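Local coordinates for Glyco_hydro_cc domain-containing protein (Pseudomonas viridiflava, PDB 6UAV) that probably hydrolyses internal beta-1,3-glucosidic bonds in beta-1,3-glucans, as a GH128 (subgroup II) endo-glucanase built on a TIM barrel, at residues 67-70 against 75-78; 79-84 against 103-108; 209-214 against 254-259. One frame throughout, in Å; residues are numbered along the deposited sequence. Where two conformers were deposited one is given.

Contact 1: residues 67-70 against 75-78; sequences KLYL and GIRY. With SO4 (sulfate ion), chain C.
The late turns of helix 63-72 and the connection that leads into strand 78-81 come together most closely at L70 and I76, whose CA atoms stand 6.7 Å apart, after the chain has doubled back through only four intervening residues. I76 carries the contact from its side, pointing its side chain's first bond toward the helix and giving one branch to each helical partner. The longer branch, extended through CG1, brings CD1 to the hydroxyl end of the Y69 ring, 3.6 Å from Y69 CE2. Y69 can offer that end because its ring leaves the helix with CG anti to the backbone N (chi1 174°). The shorter branch serves L70: I76 CG2 lies 3.8 Å from L70 CD2, and in both pairs the side chains cross at about a right angle. P54 of strand 51-56 also packs against L70 and I76, while I108 of helix 95-112 lies against L70. Beside these apolar contacts, a water lies 2.8 Å from both L70 O and I76 O, within bonding distance of each carbonyl. Just before I76, G75 N donates to sulfate O2 at 3.1 Å, with a weaker bond to O4; the ion is probably from the crystallisation liquor. The helix-to-strand turn of this barrel is thus joined across the two segments by aliphatic and methyl-to-ring packing, and the water can add at most an indirect polar link.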
loop_
_atom_site.group_PDB
_atom_site.type_symbol
_atom_site.label_atom_id
_atom_site.label_comp_id
_atom_site.label_asym_id
_atom_site.label_seq_id
_atom_site.Cartn_x
_atom_site.Cartn_y
_atom_site.Cartn_z
ATOM N N LYS A 67 -10.887 16.420 2.730
ATOM C CA LYS A 67 -10.777 17.019 4.076
ATOM C C LYS A 67 -12.048 16.764 4.863
ATOM O O LYS A 67 -11.983 16.418 6.053
ATOM C CB LYS A 67 -10.523 18.524 3.967
ATOM C CG LYS A 67 -9.104 18.860 3.569
ATOM C CD LYS A 67 -9.017 20.313 3.143
ATOM C CE LYS A 67 -7.660 20.626 2.557
ATOM N NZ LYS A 67 -7.502 22.079 2.327
ATOM N N LEU A 68 -13.179 16.964 4.215
ATOM C CA LEU A 68 -14.506 16.827 4.848
ATOM C C LEU A 68 -14.605 15.383 5.379
ATOM O O LEU A 68 -15.028 15.161 6.542
ATOM C CB LEU A 68 -15.540 17.167 3.761
ATOM C CG LEU A 68 -16.990 17.320 4.189
ATOM C CD1 LEU A 68 -17.173 18.479 5.155
ATOM C CD2 LEU A 68 -17.867 17.539 2.945
ATOM N N TYR A 69 -14.249 14.397 4.549
ATOM C CA TYR A 69 -14.291 12.969 4.946
ATOM C C TYR A 69 -13.332 12.699 6.112
ATOM O O TYR A 69 -13.740 12.125 7.155
ATOM C CB TYR A 69 -14.000 12.074 3.744
ATOM C CG TYR A 69 -13.879 10.600 4.052
ATOM C CD1 TYR A 69 -14.984 9.831 4.367
ATOM C CD2 TYR A 69 -12.661 9.959 3.996
ATOM C CE1 TYR A 69 -14.883 8.484 4.681
ATOM C CE2 TYR A 69 -12.542 8.610 4.280
ATOM C CZ TYR A 69 -13.649 7.858 4.615
ATOM O OH TYR A 69 -13.578 6.529 4.884
ATOM N N LEU A 70 -12.073 13.127 5.995
ATOM C CA LEU A 70 -11.109 12.823 7.069
ATOM C C LEU A 70 -11.557 13.480 8.373
ATOM O O LEU A 70 -11.486 12.811 9.423
ATOM C CB LEU A 70 -9.704 13.301 6.689
ATOM C CG LEU A 70 -9.029 12.587 5.529
ATOM C CD1 LEU A 70 -7.712 13.253 5.149
ATOM C CD2 LEU A 70 -8.743 11.137 5.892
ATOM N N GLY A 75 -10.899 8.601 13.535
ATOM C CA GLY A 75 -10.185 7.313 13.666
ATOM C C GLY A 75 -9.162 7.089 12.577
ATOM O O GLY A 75 -8.308 6.166 12.754
ATOM N N ILE A 76 -9.296 7.780 11.446
ATOM C CA ILE A 76 -8.349 7.677 10.315
ATOM C C ILE A 76 -7.130 8.538 10.628
ATOM O O ILE A 76 -7.300 9.737 10.756
ATOM C CB ILE A 76 -8.954 8.058 8.957
ATOM C CG1 ILE A 76 -10.191 7.229 8.632
ATOM C CG2 ILE A 76 -7.913 7.984 7.876
ATOM C CD1 ILE A 76 -10.821 7.518 7.262
ATOM N N ARG A 77 -5.969 7.905 10.735
ATOM C CA ARG A 77 -4.730 8.573 11.189
ATOM C C ARG A 77 -3.670 8.631 10.104
ATOM O O ARG A 77 -2.644 9.244 10.338
ATOM C CB ARG A 77 -4.191 7.890 12.440
ATOM C CG ARG A 77 -5.129 7.932 13.648
ATOM C CD ARG A 77 -5.502 9.325 14.124
ATOM N NE ARG A 77 -4.328 10.013 14.650
ATOM C CZ ARG A 77 -4.127 11.354 14.741
ATOM N NH1 ARG A 77 -3.007 11.801 15.302
ATOM N NH2 ARG A 77 -5.029 12.234 14.324
ATOM N N TYR A 78 -3.902 8.012 8.956
ATOM C CA TYR A 78 -2.936 7.846 7.842
ATOM C C TYR A 78 -3.634 8.132 6.536
ATOM O O TYR A 78 -4.822 7.838 6.418
ATOM C CB TYR A 78 -2.370 6.421 7.857
ATOM C CG TYR A 78 -1.554 6.186 9.095
ATOM C CD1 TYR A 78 -0.256 6.646 9.190
ATOM C CD2 TYR A 78 -2.087 5.528 10.152
ATOM C CE1 TYR A 78 0.486 6.483 10.347
ATOM C CE2 TYR A 78 -1.364 5.357 11.325
ATOM C CZ TYR A 78 -0.077 5.820 11.408
ATOM O OH TYR A 78 0.645 5.630 12.566
HETATM S S SO4 C . -14.073 7.187 12.931
HETATM O O1 SO4 C . -15.361 7.385 12.297
HETATM O O2 SO4 C . -13.893 8.183 13.943
HETATM O O3 SO4 C . -14.087 5.892 13.565
HETATM O O4 SO4 C . -13.054 7.252 11.941
HETATM O O HOH W 1 -8.956 11.865 10.019
#

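Contact 2: residues 79-84 against 103-108; sequences LLVINE and PRLEQI
In the beta-alpha-beta unit of this TIM barrel, formed by strand 78-81, helix 95-112 and strand 115-121, the helix lies against the outer face of the first strand, and residues 79-84 and 103-108 meet there. The backbones stay well separated, with V81 CA and L105 CA 8.1 Å apart, and buried aliphatic side chains fill the interval. L79 and V81, alternate residues of the strand, both point toward the helix; L105 and I108, three apart on the helix, point back. V81 and L105 reach toward each other tip to tip, L105 CD1 lying 3.9 Å from both V81 CB and V81 CG1. The L79-I108 pair instead crosses at about a right angle. W102, just before P103 on the same helix, also packs on V81, and L116 of strand 115-121 packs on L105, so the helix bridges both strands of the unit. Beyond the strand end, E84 OE2 is hydrogen-bonded to H160 ND1 and N122 ND2. At the other end of the contact, L79 swings its CG anti to the backbone N (chi1 180°), and its CD2 comes to 4.0 Å from I108 CG2.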
loop_
_atom_site.group_PDB
_atom_site.type_symbol
_atom_site.label_atom_id
_atom_site.label_comp_id
_atom_site.label_asym_id
_atom_site.label_seq_id
_atom_site.Cartn_x
_atom_site.Cartn_y
_atom_site.Cartn_z
ATOM N N LEU A 79 -2.890 8.728 5.619
ATOM C CA LEU A 79 -3.330 8.986 4.249
ATOM C C LEU A 79 -2.260 8.460 3.307
ATOM O O LEU A 79 -1.134 8.959 3.348
ATOM C CB LEU A 79 -3.558 10.485 4.077
ATOM C CG LEU A 79 -4.019 10.905 2.685
ATOM C CD1 LEU A 79 -5.419 10.334 2.384
ATOM C CD2 LEU A 79 -3.984 12.439 2.523
ATOM N N LEU A 80 -2.617 7.513 2.454
ATOM C CA LEU A 80 -1.698 7.007 1.448
ATOM C C LEU A 80 -1.682 8.017 0.317
ATOM O O LEU A 80 -2.765 8.552 -0.037
ATOM C CB LEU A 80 -2.222 5.675 0.931
ATOM C CG LEU A 80 -2.241 4.565 1.975
ATOM C CD1 LEU A 80 -3.061 3.388 1.429
ATOM C CD2 LEU A 80 -0.837 4.137 2.343
ATOM N N VAL A 81 -0.499 8.302 -0.200
ATOM C CA VAL A 81 -0.398 9.288 -1.297
ATOM C C VAL A 81 0.501 8.789 -2.415
ATOM O O VAL A 81 1.582 8.219 -2.138
ATOM C CB VAL A 81 0.036 10.655 -0.736
ATOM C CG1 VAL A 81 -0.953 11.243 0.242
ATOM C CG2 VAL A 81 1.431 10.636 -0.125
ATOM N N ILE A 82 0.071 9.093 -3.631
ATOM C CA ILE A 82 0.826 8.963 -4.902
ATOM C C ILE A 82 1.173 7.503 -5.229
ATOM O O ILE A 82 2.197 6.987 -4.768
ATOM C CB ILE A 82 2.056 9.892 -4.963
ATOM C CG1 ILE A 82 1.697 11.330 -4.514
ATOM C CG2 ILE A 82 2.547 9.819 -6.415
ATOM C CD1 ILE A 82 2.633 12.437 -4.922
ATOM N N ASN A 83 0.350 6.908 -6.088
ATOM C CA ASN A 83 0.512 5.456 -6.444
ATOM C C ASN A 83 1.508 5.265 -7.584
ATOM O O ASN A 83 1.105 5.409 -8.731
ATOM C CB ASN A 83 -0.818 4.832 -6.831
ATOM C CG ASN A 83 -0.689 3.323 -6.830
ATOM O OD1 ASN A 83 -0.573 2.718 -5.773
ATOM N ND2 ASN A 83 -0.707 2.720 -8.009
ATOM N N GLU A 84 2.759 4.922 -7.288
ATOM C CA GLU A 84 3.776 4.596 -8.320
ATOM C C GLU A 84 3.968 5.755 -9.270
ATOM O O GLU A 84 3.695 5.666 -10.470
ATOM C CB GLU A 84 3.358 3.302 -9.024
ATOM C CG GLU A 84 3.489 2.096 -8.079
ATOM C CD GLU A 84 3.400 0.758 -8.799
ATOM O OE1 GLU A 84 3.299 0.769 -10.063
ATOM O OE2 GLU A 84 3.419 -0.248 -8.117
ATOM N N PRO A 103 2.604 20.396 -1.138
ATOM C CA PRO A 103 2.086 21.338 -0.122
ATOM C C PRO A 103 0.578 21.143 0.149
ATOM O O PRO A 103 0.141 21.375 1.284
ATOM C CB PRO A 103 2.422 22.726 -0.688
ATOM C CG PRO A 103 3.679 22.445 -1.573
ATOM C CD PRO A 103 3.335 21.112 -2.211
ATOM N N ARG A 104 -0.196 20.814 -0.873
ATOM C CA ARG A 104 -1.651 20.460 -0.727
ATOM C C ARG A 104 -1.829 19.268 0.231
ATOM O O ARG A 104 -2.754 19.298 1.070
ATOM C CB ARG A 104 -2.258 20.212 -2.114
ATOM C CG ARG A 104 -2.467 21.503 -2.897
ATOM C CD ARG A 104 -2.839 21.205 -4.335
ATOM N NE ARG A 104 -4.072 20.469 -4.545
ATOM C CZ ARG A 104 -4.415 19.966 -5.722
ATOM N NH1 ARG A 104 -3.620 20.215 -6.759
ATOM N NH2 ARG A 104 -5.563 19.312 -5.887
ATOM N N LEU A 105 -0.971 18.249 0.131
ATOM C CA LEU A 105 -0.978 17.072 1.032
ATOM C C LEU A 105 -0.537 17.491 2.418
ATOM O O LEU A 105 -1.135 17.023 3.405
ATOM C CB LEU A 105 -0.111 15.960 0.443
ATOM C CG LEU A 105 -0.480 15.578 -0.990
ATOM C CD1 LEU A 105 0.443 14.513 -1.435
ATOM C CD2 LEU A 105 -1.939 15.100 -1.121
ATOM N N GLU A 106 0.521 18.303 2.524
ATOM C CA GLU A 106 0.963 18.798 3.838
ATOM C C GLU A 106 -0.163 19.601 4.480
ATOM O O GLU A 106 -0.284 19.608 5.754
ATOM C CB GLU A 106 2.240 19.636 3.643
ATOM C CG GLU A 106 3.413 18.811 3.240
ATOM C CD GLU A 106 4.662 19.589 2.898
ATOM O OE1 GLU A 106 4.511 20.718 2.433
ATOM O OE2 GLU A 106 5.796 19.028 3.087
ATOM N N GLN A 107 -0.865 20.404 3.702
ATOM C CA GLN A 107 -1.984 21.198 4.231
ATOM C C GLN A 107 -3.045 20.219 4.773
ATOM O O GLN A 107 -3.581 20.413 5.900
ATOM C CB GLN A 107 -2.561 22.133 3.171
ATOM C CG GLN A 107 -3.744 22.899 3.770
ATOM C CD GLN A 107 -4.339 23.930 2.834
ATOM O OE1 GLN A 107 -4.869 23.596 1.761
ATOM N NE2 GLN A 107 -4.289 25.179 3.271
ATOM N N ILE A 108 -3.375 19.187 4.015
ATOM C CA ILE A 108 -4.410 18.187 4.452
ATOM C C ILE A 108 -3.914 17.525 5.754
ATOM O O ILE A 108 -4.686 17.426 6.714
ATOM C CB ILE A 108 -4.697 17.177 3.338
ATOM C CG1 ILE A 108 -5.480 17.807 2.193
ATOM C CG2 ILE A 108 -5.352 15.921 3.926
ATOM C CD1 ILE A 108 -5.300 17.088 0.853
#

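Contact 3: residues 209-214 against 254-259; sequences EMVTML and LSLPYS
Apolar packing joins helix 200-216 to the carboxy-terminal tail chiefly through V211 and L256, whose CA atoms are 7.7 Å apart. Both residues point toward the opposite segment, and their side chains cross obliquely. One methyl of the leucine does most of the touching: L256 CD1 lies against the branch point of the valine, 4.0 Å from V211 CB, and comes equally near to both valine methyls. With V211 CG1 anti to the backbone N (chi1 166°), that methyl also faces the root of the leucine, 4.2 Å from L256 CB. P257 sits at the margin, where its carbonyl oxygen, P257 O, approaches V211 CG1 at 4.5 Å.

The polar part of the contact is carried by water. One molecule donates to P257 O at 2.7 Å and makes a weak, longer bond to T212 OG1 at 3.4 Å, so it is held more firmly by the tail than by the helix. R6 hydrogen-bonds L256 O through NH1 and P257 O through NH2, and the proline carbonyl therefore accepts from both the arginine and the water. Farther along, S259 OG bonds to E215 O, bringing the last residue of the chain back to the same helix.

The contact thus lies on the outer layer of the barrel, where the tail leaving helix 248-255 runs beside helix 200-216, while F185 of strand 180-185 and Y223 of strand 220-225 cover V211 from the barrel side.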
loop_
_atom_site.group_PDB
_atom_site.type_symbol
_atom_site.label_atom_id
_atom_site.label_comp_id
_atom_site.label_asym_id
_atom_site.label_seq_id
_atom_site.Cartn_x
_atom_site.Cartn_y
_atom_site.Cartn_z
ATOM N N GLU A 209 7.540 -16.389 3.703
ATOM C CA GLU A 209 8.876 -15.744 3.807
ATOM C C GLU A 209 8.694 -14.220 3.905
ATOM O O GLU A 209 9.232 -13.611 4.819
ATOM C CB GLU A 209 9.750 -16.084 2.598
ATOM C CG GLU A 209 10.559 -17.309 2.876
ATOM C CD GLU A 209 11.779 -17.568 2.012
ATOM O OE1 GLU A 209 12.134 -16.700 1.164
ATOM O OE2 GLU A 209 12.328 -18.672 2.184
ATOM N N MET A 210 7.935 -13.645 2.985
ATOM C CA MET A 210 7.779 -12.173 2.916
ATOM C C MET A 210 7.034 -11.691 4.158
ATOM O O MET A 210 7.465 -10.692 4.717
ATOM C CB MET A 210 7.055 -11.772 1.647
ATOM C CG MET A 210 7.795 -12.215 0.435
ATOM S SD MET A 210 6.909 -11.889 -1.186
ATOM C CE MET A 210 7.593 -10.267 -1.324
ATOM N N VAL A 211 5.960 -12.355 4.552
ATOM C CA VAL A 211 5.178 -11.893 5.732
ATOM C C VAL A 211 6.063 -11.986 6.972
ATOM O O VAL A 211 6.054 -11.025 7.828
ATOM C CB VAL A 211 3.859 -12.698 5.898
ATOM C CG1 VAL A 211 3.231 -12.472 7.284
ATOM C CG2 VAL A 211 2.901 -12.309 4.814
ATOM N N THR A 212 6.817 -13.072 7.129
ATOM C CA THR A 212 7.676 -13.219 8.337
ATOM C C THR A 212 8.667 -12.063 8.361
ATOM O O THR A 212 8.953 -11.518 9.456
ATOM C CB THR A 212 8.407 -14.554 8.376
ATOM O OG1 THR A 212 7.401 -15.562 8.426
ATOM C CG2 THR A 212 9.332 -14.684 9.561
ATOM N N MET A 213 9.260 -11.786 7.216
ATOM C CA MET A 213 10.288 -10.734 7.129
ATOM C C MET A 213 9.635 -9.379 7.474
ATOM O O MET A 213 10.228 -8.636 8.307
ATOM C CB MET A 213 10.905 -10.763 5.732
ATOM C CG MET A 213 11.962 -9.711 5.494
ATOM S SD MET A 213 11.264 -8.156 4.929
ATOM C CE MET A 213 10.625 -8.632 3.330
ATOM N N LEU A 214 8.434 -9.094 6.962
ATOM C CA LEU A 214 7.782 -7.777 7.152
ATOM C C LEU A 214 7.317 -7.638 8.604
ATOM O O LEU A 214 7.435 -6.544 9.124
ATOM C CB LEU A 214 6.643 -7.595 6.173
ATOM C CG LEU A 214 7.053 -7.507 4.708
ATOM C CD1 LEU A 214 5.804 -7.555 3.826
ATOM C CD2 LEU A 214 7.886 -6.242 4.375
ATOM N N LEU A 254 -4.138 -15.365 6.621
ATOM C CA LEU A 254 -4.769 -14.896 7.875
ATOM C C LEU A 254 -4.225 -15.651 9.070
ATOM O O LEU A 254 -4.320 -15.095 10.224
ATOM C CB LEU A 254 -6.302 -14.999 7.751
ATOM C CG LEU A 254 -6.915 -14.286 6.549
ATOM C CD1 LEU A 254 -8.424 -14.494 6.531
ATOM C CD2 LEU A 254 -6.600 -12.820 6.525
ATOM N N SER A 255 -3.690 -16.844 8.859
ATOM C CA SER A 255 -3.192 -17.758 9.925
ATOM C C SER A 255 -1.755 -17.442 10.300
ATOM O O SER A 255 -1.311 -17.943 11.346
ATOM C CB SER A 255 -3.209 -19.204 9.434
ATOM O OG SER A 255 -2.011 -19.483 8.634
ATOM N N LEU A 256 -1.013 -16.750 9.449
ATOM C CA LEU A 256 0.446 -16.574 9.672
ATOM C C LEU A 256 0.688 -15.877 11.009
ATOM O O LEU A 256 -0.057 -14.986 11.420
ATOM C CB LEU A 256 1.061 -15.826 8.483
ATOM C CG LEU A 256 1.145 -16.708 7.238
ATOM C CD1 LEU A 256 1.527 -15.898 5.993
ATOM C CD2 LEU A 256 2.088 -17.861 7.462
ATOM N N PRO A 257 1.776 -16.273 11.710
ATOM C CA PRO A 257 2.184 -15.613 12.932
ATOM C C PRO A 257 2.499 -14.138 12.661
ATOM O O PRO A 257 2.662 -13.742 11.542
ATOM C CB PRO A 257 3.491 -16.320 13.319
ATOM C CG PRO A 257 3.432 -17.658 12.608
ATOM C CD PRO A 257 2.685 -17.371 11.322
ATOM N N TYR A 258 2.591 -13.363 13.721
ATOM C CA TYR A 258 2.941 -11.928 13.605
ATOM C C TYR A 258 3.761 -11.528 14.817
ATOM O O TYR A 258 3.934 -12.308 15.768
ATOM C CB TYR A 258 1.687 -11.053 13.519
ATOM C CG TYR A 258 0.613 -11.382 14.527
ATOM C CD1 TYR A 258 0.561 -10.809 15.776
ATOM C CD2 TYR A 258 -0.370 -12.277 14.183
ATOM C CE1 TYR A 258 -0.430 -11.156 16.693
ATOM C CE2 TYR A 258 -1.337 -12.663 15.085
ATOM C CZ TYR A 258 -1.385 -12.085 16.330
ATOM O OH TYR A 258 -2.407 -12.505 17.128
ATOM N N SER A 259 4.257 -10.306 14.806
ATOM C CA SER A 259 5.071 -9.810 15.938
ATOM C C SER A 259 4.156 -9.402 17.106
ATOM O O SER A 259 3.247 -8.616 16.736
ATOM C CB SER A 259 5.990 -8.728 15.457
ATOM O OG SER A 259 7.153 -9.343 14.894
HETATM O O HOH W 2 5.165 -14.055 10.550
#

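In the fold
The three contacts follow one another along the chain, each closing before the next opens, and all belong to one eight-stranded parallel barrel. Contacts 1 and 2 are neighbours, with centres 12 Å apart: helix 63-72 leads into strand 78-81, whose outer face then receives helix 95-112. They touch directly, K67 CE lying 3.6 Å from I108 CG1 and K67 NZ probably hydrogen-bonding to Q107 OE1, so the two helices are joined side by side. Contact 3 lies about 28 Å from either, centre to centre, and across the chain's centre from contact 2. It joins the carboxy-terminal tail to helix 200-216, which lies between strands 180-185 and 220-225 in the chain, whereas the first two lie around strand 78-81, the fourth of the eight.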